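Local coordinates for amino acid ABC transporter, binding protein (Thermus thermophilus, PDB 3VV5) that binds amino acids such as L-thialysine (S-2-aminoethyl-L-cysteine) as the solute-binding protein of an ABC transporter that takes them up, at residues D97-I105 with Q214-A222; E43-Y51 with T188-A196. All blocks are in the same frame, centred on the assembly; numbering follows the deposited sequence.

From the N terminus, the chain passes first through 43-51, where the short antiparallel strands 45-46 and 50-52 and the loop between them form one wall of the L-thialysine pocket, then through 97-105, which turns a corner at Ala101, beside the ligand. It next runs on to 188-196, where a strand gives way to helix 190-200, and this closes contact 2 across 136 intervening residues. The long strand 206-222 follows and closes contact 1 by returning to 97-105. The two loops therefore cross instead of nesting. Contact 1 pairs strands of the large mixed sheet; contact 2 sets a loop-rich segment against a helix start. They meet where Ser102 packs on Phe46 and Phe49, and both touch the ligand.

Contact 1: D97-I105 with Q214-A222; sequences DFVIASHGI and QERVAMAVA. With SLZ (L-thialysine), chain C.
Met219 packs against Phe98 and Ile100 where strand 98-100 runs antiparallel to strand 214-222. Its CB lies 3.6 Å from Val99 O. CG then passes alongside Ile100, 3.7 Å from Ile100 CD1, the two side chains pointing the same way. With chi2 near 170° the chain runs on extended from CB, which brings SD to 3.7 Å from Phe98 CE1, an oblique Met-aromatic contact with the sulfur 52° off the ring normal; the bend at chi3 then turns only the terminal CE. In the backbone, Val99 and Ala220 form a hydrogen-bonded pair, each N-H reaching the other's carbonyl oxygen in the carbonyl plane. Beyond this pair a water joins Asp97 O to Ala222 N.

The chain turns a corner at 101, and the same long strand picks up 102-104 on the other side of it. Here Ala218 N bonds to His103 O, and Ile105 N meets Arg216 O at 2.8 Å, almost in line with the C=O. The corner and the strand after it carry part of the amino acid site of a family 3 solute-binding protein: Gly104 N donates to the ligand OXT at 2.8 Å, while Ser102 O and Glu215 OE2 both accept from its alpha-amino group. Glu215 OE1 is hydrogen-bonded to Thr151 OG1. Ala101 O takes a bond from the ligand NZ at the far end. Away from the pocket, Ile105 CD1 sits over one face of the Arg216 guanidinium, 3.6 Å from NH2, and also touches Ala218 CB. A second water links Ile105 O with Arg216 N.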
loop_
_atom_site.group_PDB
_atom_site.type_symbol
_atom_site.label_atom_id
_atom_site.label_comp_id
_atom_site.label_asym_id
_atom_site.label_seq_id
_atom_site.Cartn_x
_atom_site.Cartn_y
_atom_site.Cartn_z
ATOM N N ASP A 97 -2.255 9.861 -13.709
ATOM C CA ASP A 97 -3.036 10.956 -13.122
ATOM C C ASP A 97 -3.133 10.850 -11.605
ATOM O O ASP A 97 -3.088 11.862 -10.887
ATOM C CB ASP A 97 -4.436 10.997 -13.741
ATOM C CG ASP A 97 -4.389 11.166 -15.224
ATOM O OD1 ASP A 97 -3.721 12.125 -15.679
ATOM O OD2 ASP A 97 -4.993 10.342 -15.940
ATOM N N PHE A 98 -3.261 9.619 -11.116
ATOM C CA PHE A 98 -3.156 9.363 -9.688
ATOM C C PHE A 98 -2.559 7.998 -9.397
ATOM O O PHE A 98 -2.472 7.132 -10.277
ATOM C CB PHE A 98 -4.474 9.600 -8.917
ATOM C CG PHE A 98 -5.505 8.473 -8.998
ATOM C CD1 PHE A 98 -5.645 7.556 -7.943
ATOM C CD2 PHE A 98 -6.403 8.400 -10.073
ATOM C CE1 PHE A 98 -6.627 6.532 -7.991
ATOM C CE2 PHE A 98 -7.425 7.397 -10.131
ATOM C CZ PHE A 98 -7.530 6.462 -9.094
ATOM N N VAL A 99 -2.167 7.834 -8.145
ATOM C CA VAL A 99 -1.564 6.597 -7.689
ATOM C C VAL A 99 -2.397 6.055 -6.521
ATOM O O VAL A 99 -2.780 6.808 -5.613
ATOM C CB VAL A 99 -0.095 6.838 -7.244
ATOM C CG1 VAL A 99 0.491 5.614 -6.500
ATOM C CG2 VAL A 99 0.782 7.183 -8.440
ATOM N N ILE A 100 -2.666 4.749 -6.554
ATOM C CA ILE A 100 -3.236 4.033 -5.403
ATOM C C ILE A 100 -2.447 2.767 -5.216
ATOM O O ILE A 100 -2.585 1.813 -5.989
ATOM C CB ILE A 100 -4.783 3.798 -5.543
ATOM C CG1 ILE A 100 -5.386 3.203 -4.252
ATOM C CG2 ILE A 100 -5.143 2.997 -6.827
ATOM C CD1 ILE A 100 -6.931 3.213 -4.295
ATOM N N ALA A 101 -1.575 2.783 -4.206
ATOM C CA ALA A 101 -0.571 1.753 -4.042
ATOM C C ALA A 101 -0.133 1.632 -2.569
ATOM O O ALA A 101 1.036 1.361 -2.267
ATOM C CB ALA A 101 0.614 2.058 -4.945
ATOM N N SER A 102 -1.088 1.833 -1.670
ATOM C CA SER A 102 -0.909 1.643 -0.230
ATOM C C SER A 102 0.088 2.615 0.419
ATOM O O SER A 102 0.759 2.241 1.379
ATOM C CB SER A 102 -0.531 0.180 0.069
ATOM O OG SER A 102 -1.620 -0.695 -0.199
ATOM N N HIS A 103 0.175 3.847 -0.076
ATOM C CA HIS A 103 1.083 4.831 0.532
ATOM C C HIS A 103 0.530 5.336 1.843
ATOM O O HIS A 103 -0.548 5.933 1.882
ATOM C CB HIS A 103 1.337 6.041 -0.372
ATOM C CG HIS A 103 2.139 5.730 -1.595
ATOM N ND1 HIS A 103 3.514 5.878 -1.646
ATOM C CD2 HIS A 103 1.762 5.283 -2.813
ATOM C CE1 HIS A 103 3.944 5.541 -2.852
ATOM N NE2 HIS A 103 2.899 5.190 -3.581
ATOM N N GLY A 104 1.279 5.117 2.909
ATOM C CA GLY A 104 0.997 5.775 4.173
ATOM C C GLY A 104 1.309 7.254 4.040
ATOM O O GLY A 104 2.228 7.633 3.342
ATOM N N ILE A 105 0.504 8.095 4.675
ATOM C CA ILE A 105 0.766 9.533 4.686
ATOM C C ILE A 105 1.893 9.775 5.671
ATOM O O ILE A 105 1.820 9.327 6.814
ATOM C CB ILE A 105 -0.473 10.330 5.114
ATOM C CG1 ILE A 105 -1.592 10.167 4.073
ATOM C CG2 ILE A 105 -0.138 11.824 5.303
ATOM C CD1 ILE A 105 -2.967 10.662 4.551
ATOM N N GLN A 214 1.143 2.883 13.479
ATOM C CA GLN A 214 -0.103 2.961 12.749
ATOM C C GLN A 214 0.045 4.031 11.664
ATOM O O GLN A 214 0.857 4.954 11.802
ATOM C CB GLN A 214 -1.249 3.300 13.701
ATOM C CG GLN A 214 -1.500 2.230 14.767
ATOM C CD GLN A 214 -2.791 2.450 15.516
ATOM O OE1 GLN A 214 -2.917 3.390 16.320
ATOM N NE2 GLN A 214 -3.772 1.582 15.261
ATOM N N GLU A 215 -0.709 3.874 10.574
ATOM C CA GLU A 215 -0.707 4.847 9.493
ATOM C C GLU A 215 -2.045 4.937 8.778
ATOM O O GLU A 215 -2.819 3.985 8.751
ATOM C CB GLU A 215 0.430 4.585 8.486
ATOM C CG GLU A 215 0.368 3.261 7.743
ATOM C CD GLU A 215 1.613 3.032 6.868
ATOM O OE1 GLU A 215 2.504 3.903 6.868
ATOM O OE2 GLU A 215 1.696 1.989 6.186
ATOM N N ARG A 216 -2.289 6.115 8.232
ATOM C CA ARG A 216 -3.400 6.400 7.327
ATOM C C ARG A 216 -2.854 6.292 5.899
ATOM O O ARG A 216 -1.829 6.893 5.582
ATOM C CB ARG A 216 -3.941 7.815 7.601
ATOM C CG ARG A 216 -4.532 8.022 9.001
ATOM C CD ARG A 216 -5.004 9.484 9.242
ATOM N NE ARG A 216 -3.945 10.478 9.001
ATOM C CZ ARG A 216 -3.987 11.449 8.080
ATOM N NH1 ARG A 216 -2.961 12.288 7.947
ATOM N NH2 ARG A 216 -5.045 11.600 7.293
ATOM N N VAL A 217 -3.527 5.513 5.060
ATOM C CA VAL A 217 -3.074 5.214 3.705
ATOM C C VAL A 217 -4.000 5.926 2.738
ATOM O O VAL A 217 -5.219 5.906 2.929
ATOM C CB VAL A 217 -3.080 3.688 3.415
ATOM C CG1 VAL A 217 -2.786 3.429 1.939
ATOM C CG2 VAL A 217 -2.036 2.978 4.287
ATOM N N ALA A 218 -3.423 6.558 1.722
ATOM C CA ALA A 218 -4.187 7.430 0.821
ATOM C C ALA A 218 -3.713 7.350 -0.616
ATOM O O ALA A 218 -2.600 6.881 -0.894
ATOM C CB ALA A 218 -4.118 8.887 1.285
ATOM N N MET A 219 -4.576 7.848 -1.507
ATOM C CA MET A 219 -4.287 8.016 -2.921
ATOM C C MET A 219 -3.511 9.305 -3.043
ATOM O O MET A 219 -3.577 10.143 -2.153
ATOM C CB MET A 219 -5.580 8.160 -3.732
ATOM C CG MET A 219 -6.370 6.879 -3.906
ATOM S SD MET A 219 -7.993 7.246 -4.601
ATOM C CE MET A 219 -8.865 7.795 -3.125
ATOM N N ALA A 220 -2.762 9.449 -4.130
ATOM C CA ALA A 220 -1.929 10.630 -4.322
ATOM C C ALA A 220 -2.114 11.165 -5.715
ATOM O O ALA A 220 -2.338 10.425 -6.676
ATOM C CB ALA A 220 -0.425 10.316 -4.068
ATOM N N VAL A 221 -1.999 12.475 -5.798
ATOM C CA VAL A 221 -2.108 13.217 -7.022
ATOM C C VAL A 221 -0.787 14.012 -7.144
ATOM O O VAL A 221 -0.104 14.205 -6.148
ATOM C CB VAL A 221 -3.391 14.046 -6.838
ATOM C CG1 VAL A 221 -3.155 15.522 -6.746
ATOM C CG2 VAL A 221 -4.523 13.583 -7.758
ATOM N N ALA A 222 -0.402 14.435 -8.348
ATOM C CA ALA A 222 0.779 15.298 -8.509
ATOM C C ALA A 222 0.621 16.571 -7.672
ATOM O O ALA A 222 -0.476 17.110 -7.580
ATOM C CB ALA A 222 0.981 15.655 -9.977
HETATM N N SLZ C . 2.434 1.090 3.550
HETATM C CA SLZ C . 3.669 1.045 2.735
HETATM C CB SLZ C . 3.331 0.780 1.243
HETATM S SG SLZ C . 3.675 -0.858 0.506
HETATM C CD SLZ C . 3.018 -0.468 -1.155
HETATM C CE SLZ C . 3.215 -1.511 -2.260
HETATM N NZ SLZ C . 2.129 -1.354 -3.241
HETATM C C SLZ C . 4.244 2.456 2.809
HETATM O O SLZ C . 5.464 2.598 2.632
HETATM O OXT SLZ C . 3.436 3.383 3.043
HETATM O O HOH W 1 -1.845 14.267 -10.971
HETATM O O HOH W 2 -0.066 7.931 8.420
#

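Contact 2: E43-Y51 with T188-A196; sequences EGAFPPFNY and TDRFVAKEA. With SLZ (L-thialysine), chain C.
Val192 and the bound L-thialysine sandwich the Phe46 ring. On one face, Val192 CG1 makes a CH-pi contact, 3.8 Å from the ring centroid and offset toward the rim; over the opposite face lies the ligand SG, 3.4 Å from Phe46 CZ. Phe46 holds its CG roughly opposite the backbone N (chi1 -152°), which carries the ring out between the helix and the ligand. The same methyl of Val192 also meets Phe49, but at the ring edge, 3.8 Å from Phe49 CE2. Phe49 CZ meets Phe191 CB at 3.8 Å, the two side chains crossing obliquely. Phe49 CE2 is 3.4 Å from Asp189 OD2, also near the ring plane, with ring and carboxylate 83° apart. That OD2 also caps helix 190-200: Val192 N reaches its anti lone pair at 3.0 Å, and Phe191 N adds a weak bond. Asp189 OD1 is hydrogen-bonded to Thr122 OG1. A water donates to both Pro47 O and Val192 O. Pro48, cis, sets its CD against Val192 and Glu195. A capped helix start thus backs the aromatic wall of the ligand pocket, where Glu43 OE1 takes a weak bond from the ligand NZ and Asn50 lies close by.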
loop_
_atom_site.group_PDB
_atom_site.type_symbol
_atom_site.label_atom_id
_atom_site.label_comp_id
_atom_site.label_asym_id
_atom_site.label_seq_id
_atom_site.Cartn_x
_atom_site.Cartn_y
_atom_site.Cartn_z
ATOM N N GLU A 43 1.492 -0.713 -7.959
ATOM C CA GLU A 43 2.671 -1.572 -7.959
ATOM C C GLU A 43 2.375 -2.950 -8.537
ATOM O O GLU A 43 2.991 -3.351 -9.540
ATOM C CB GLU A 43 3.258 -1.707 -6.544
ATOM C CG GLU A 43 4.550 -2.552 -6.516
ATOM C CD GLU A 43 4.750 -3.256 -5.192
ATOM O OE1 GLU A 43 3.752 -3.782 -4.662
ATOM O OE2 GLU A 43 5.893 -3.293 -4.682
ATOM N N GLY A 44 1.471 -3.683 -7.890
ATOM C CA GLY A 44 1.094 -5.013 -8.357
ATOM C C GLY A 44 1.910 -6.104 -7.670
ATOM O O GLY A 44 1.944 -7.233 -8.147
ATOM N N ALA A 45 2.576 -5.777 -6.563
ATOM C CA ALA A 45 3.291 -6.801 -5.792
ATOM C C ALA A 45 2.981 -6.743 -4.295
ATOM O O ALA A 45 3.832 -7.070 -3.446
ATOM C CB ALA A 45 4.804 -6.723 -6.062
ATOM N N PHE A 46 1.750 -6.344 -3.962
ATOM C CA PHE A 46 1.362 -6.147 -2.553
ATOM C C PHE A 46 -0.004 -6.759 -2.266
ATOM O O PHE A 46 -0.970 -6.026 -2.065
ATOM C CB PHE A 46 1.349 -4.634 -2.226
ATOM C CG PHE A 46 1.629 -4.290 -0.769
ATOM C CD1 PHE A 46 2.776 -4.769 -0.124
ATOM C CD2 PHE A 46 0.784 -3.433 -0.065
ATOM C CE1 PHE A 46 3.074 -4.408 1.205
ATOM C CE2 PHE A 46 1.063 -3.057 1.294
ATOM C CZ PHE A 46 2.201 -3.540 1.919
ATOM N N PRO A 47 -0.110 -8.115 -2.286
ATOM C CA PRO A 47 -1.413 -8.719 -2.024
ATOM C C PRO A 47 -1.769 -8.540 -0.541
ATOM O O PRO A 47 -0.879 -8.677 0.321
ATOM C CB PRO A 47 -1.176 -10.209 -2.332
ATOM C CG PRO A 47 0.310 -10.416 -2.026
ATOM C CD PRO A 47 0.954 -9.133 -2.494
ATOM N N PRO A 48 -3.056 -8.326 -0.221
ATOM C CA PRO A 48 -4.247 -8.342 -1.098
ATOM C C PRO A 48 -4.675 -6.958 -1.588
ATOM O O PRO A 48 -5.780 -6.811 -2.100
ATOM C CB PRO A 48 -5.329 -8.908 -0.164
ATOM C CG PRO A 48 -4.948 -8.326 1.178
ATOM C CD PRO A 48 -3.440 -8.362 1.206
ATOM N N PHE A 49 -3.816 -5.958 -1.436
ATOM C CA PHE A 49 -4.162 -4.564 -1.804
ATOM C C PHE A 49 -4.073 -4.276 -3.300
ATOM O O PHE A 49 -5.020 -3.728 -3.902
ATOM C CB PHE A 49 -3.288 -3.593 -1.011
ATOM C CG PHE A 49 -3.620 -3.578 0.450
ATOM C CD1 PHE A 49 -4.768 -2.913 0.896
ATOM C CD2 PHE A 49 -2.832 -4.252 1.372
ATOM C CE1 PHE A 49 -5.121 -2.924 2.229
ATOM C CE2 PHE A 49 -3.171 -4.255 2.736
ATOM C CZ PHE A 49 -4.317 -3.583 3.164
ATOM N N ASN A 50 -2.927 -4.622 -3.893
ATOM C CA ASN A 50 -2.728 -4.465 -5.337
ATOM C C ASN A 50 -1.693 -5.485 -5.797
ATOM O O ASN A 50 -0.551 -5.483 -5.326
ATOM C CB ASN A 50 -2.322 -3.015 -5.728
ATOM C CG ASN A 50 -0.995 -2.549 -5.078
ATOM O OD1 ASN A 50 0.099 -2.721 -5.643
ATOM N ND2 ASN A 50 -1.099 -1.921 -3.905
ATOM N N TYR A 51 -2.096 -6.367 -6.706
ATOM C CA TYR A 51 -1.253 -7.515 -7.044
ATOM C C TYR A 51 -1.762 -8.138 -8.322
ATOM O O TYR A 51 -2.924 -7.978 -8.690
ATOM C CB TYR A 51 -1.205 -8.562 -5.899
ATOM C CG TYR A 51 -2.505 -9.313 -5.700
ATOM C CD1 TYR A 51 -2.698 -10.584 -6.283
ATOM C CD2 TYR A 51 -3.560 -8.747 -4.960
ATOM C CE1 TYR A 51 -3.903 -11.280 -6.135
ATOM C CE2 TYR A 51 -4.806 -9.451 -4.801
ATOM C CZ TYR A 51 -4.946 -10.712 -5.390
ATOM O OH TYR A 51 -6.131 -11.417 -5.268
ATOM N N THR A 188 6.167 -5.393 7.941
ATOM C CA THR A 188 5.257 -5.180 6.828
ATOM C C THR A 188 3.903 -4.755 7.350
ATOM O O THR A 188 3.726 -4.572 8.548
ATOM C CB THR A 188 5.135 -6.484 5.963
ATOM O OG1 THR A 188 4.449 -6.214 4.734
ATOM C CG2 THR A 188 4.414 -7.576 6.728
ATOM N N ASP A 189 2.939 -4.657 6.438
ATOM C CA ASP A 189 1.569 -4.281 6.761
ATOM C C ASP A 189 0.825 -5.405 7.469
ATOM O O ASP A 189 0.933 -6.569 7.068
ATOM C CB ASP A 189 0.857 -3.906 5.466
ATOM C CG ASP A 189 -0.581 -3.553 5.680
ATOM O OD1 ASP A 189 -0.895 -2.337 5.842
ATOM O OD2 ASP A 189 -1.398 -4.497 5.671
ATOM N N ARG A 190 0.008 -5.048 8.472
ATOM C CA ARG A 190 -0.685 -6.046 9.290
ATOM C C ARG A 190 -1.650 -6.930 8.498
ATOM O O ARG A 190 -1.748 -8.130 8.748
ATOM C CB ARG A 190 -1.414 -5.372 10.472
ATOM C CG ARG A 190 -2.469 -4.328 10.059
ATOM C CD ARG A 190 -3.139 -3.662 11.268
ATOM N NE ARG A 190 -3.942 -4.630 12.019
ATOM C CZ ARG A 190 -4.310 -4.485 13.292
ATOM N NH1 ARG A 190 -3.949 -3.405 13.983
ATOM N NH2 ARG A 190 -5.037 -5.428 13.876
ATOM N N PHE A 191 -2.362 -6.335 7.544
ATOM C CA PHE A 191 -3.270 -7.112 6.689
ATOM C C PHE A 191 -2.513 -7.972 5.684
ATOM O O PHE A 191 -2.949 -9.072 5.361
ATOM C CB PHE A 191 -4.242 -6.186 5.948
ATOM C CG PHE A 191 -5.135 -5.395 6.863
ATOM C CD1 PHE A 191 -6.207 -6.016 7.514
ATOM C CD2 PHE A 191 -4.906 -4.038 7.076
ATOM C CE1 PHE A 191 -7.037 -5.301 8.374
ATOM C CE2 PHE A 191 -5.728 -3.304 7.938
ATOM C CZ PHE A 191 -6.794 -3.940 8.588
ATOM N N VAL A 192 -1.397 -7.471 5.156
ATOM C CA VAL A 192 -0.622 -8.322 4.255
ATOM C C VAL A 192 0.032 -9.485 4.984
ATOM O O VAL A 192 0.026 -10.599 4.457
ATOM C CB VAL A 192 0.282 -7.594 3.157
ATOM C CG1 VAL A 192 0.135 -6.092 3.116
ATOM C CG2 VAL A 192 1.761 -8.136 3.073
ATOM N N ALA A 193 0.522 -9.252 6.206
ATOM C CA ALA A 193 1.065 -10.332 7.042
ATOM C C ALA A 193 0.004 -11.401 7.318
ATOM O O ALA A 193 0.257 -12.593 7.168
ATOM C CB ALA A 193 1.569 -9.759 8.379
ATOM N N LYS A 194 -1.182 -10.953 7.725
ATOM C CA LYS A 194 -2.271 -11.857 8.104
ATOM C C LYS A 194 -2.647 -12.733 6.915
ATOM O O LYS A 194 -2.783 -13.949 7.057
ATOM C CB LYS A 194 -3.478 -11.048 8.599
ATOM C CG LYS A 194 -4.597 -11.858 9.247
ATOM C CD LYS A 194 -5.545 -10.967 10.089
ATOM C CE LYS A 194 -4.798 -10.236 11.223
ATOM N NZ LYS A 194 -5.670 -9.931 12.410
ATOM N N GLU A 195 -2.798 -12.120 5.746
ATOM C CA GLU A 195 -3.193 -12.872 4.556
ATOM C C GLU A 195 -2.120 -13.814 4.036
ATOM O O GLU A 195 -2.452 -14.913 3.591
ATOM C CB GLU A 195 -3.690 -11.941 3.445
ATOM C CG GLU A 195 -4.264 -12.651 2.212
ATOM C CD GLU A 195 -5.320 -13.729 2.533
ATOM O OE1 GLU A 195 -5.331 -14.774 1.828
ATOM O OE2 GLU A 195 -6.146 -13.535 3.458
ATOM N N ALA A 196 -0.847 -13.400 4.071
ATOM C CA ALA A 196 0.239 -14.273 3.598
ATOM C C ALA A 196 0.282 -15.567 4.424
ATOM O O ALA A 196 0.517 -16.664 3.898
ATOM C CB ALA A 196 1.606 -13.531 3.657
HETATM N N SLZ C . 2.434 1.090 3.550
HETATM C CA SLZ C . 3.669 1.045 2.735
HETATM C CB SLZ C . 3.331 0.780 1.243
HETATM S SG SLZ C . 3.675 -0.858 0.506
HETATM C CD SLZ C . 3.018 -0.468 -1.155
HETATM C CE SLZ C . 3.215 -1.511 -2.260
HETATM N NZ SLZ C . 2.129 -1.354 -3.241
HETATM C C SLZ C . 4.244 2.456 2.809
HETATM O O SLZ C . 5.464 2.598 2.632
HETATM O OXT SLZ C . 3.436 3.383 3.043
HETATM O O HOH W 3 -0.154 -11.033 1.656
#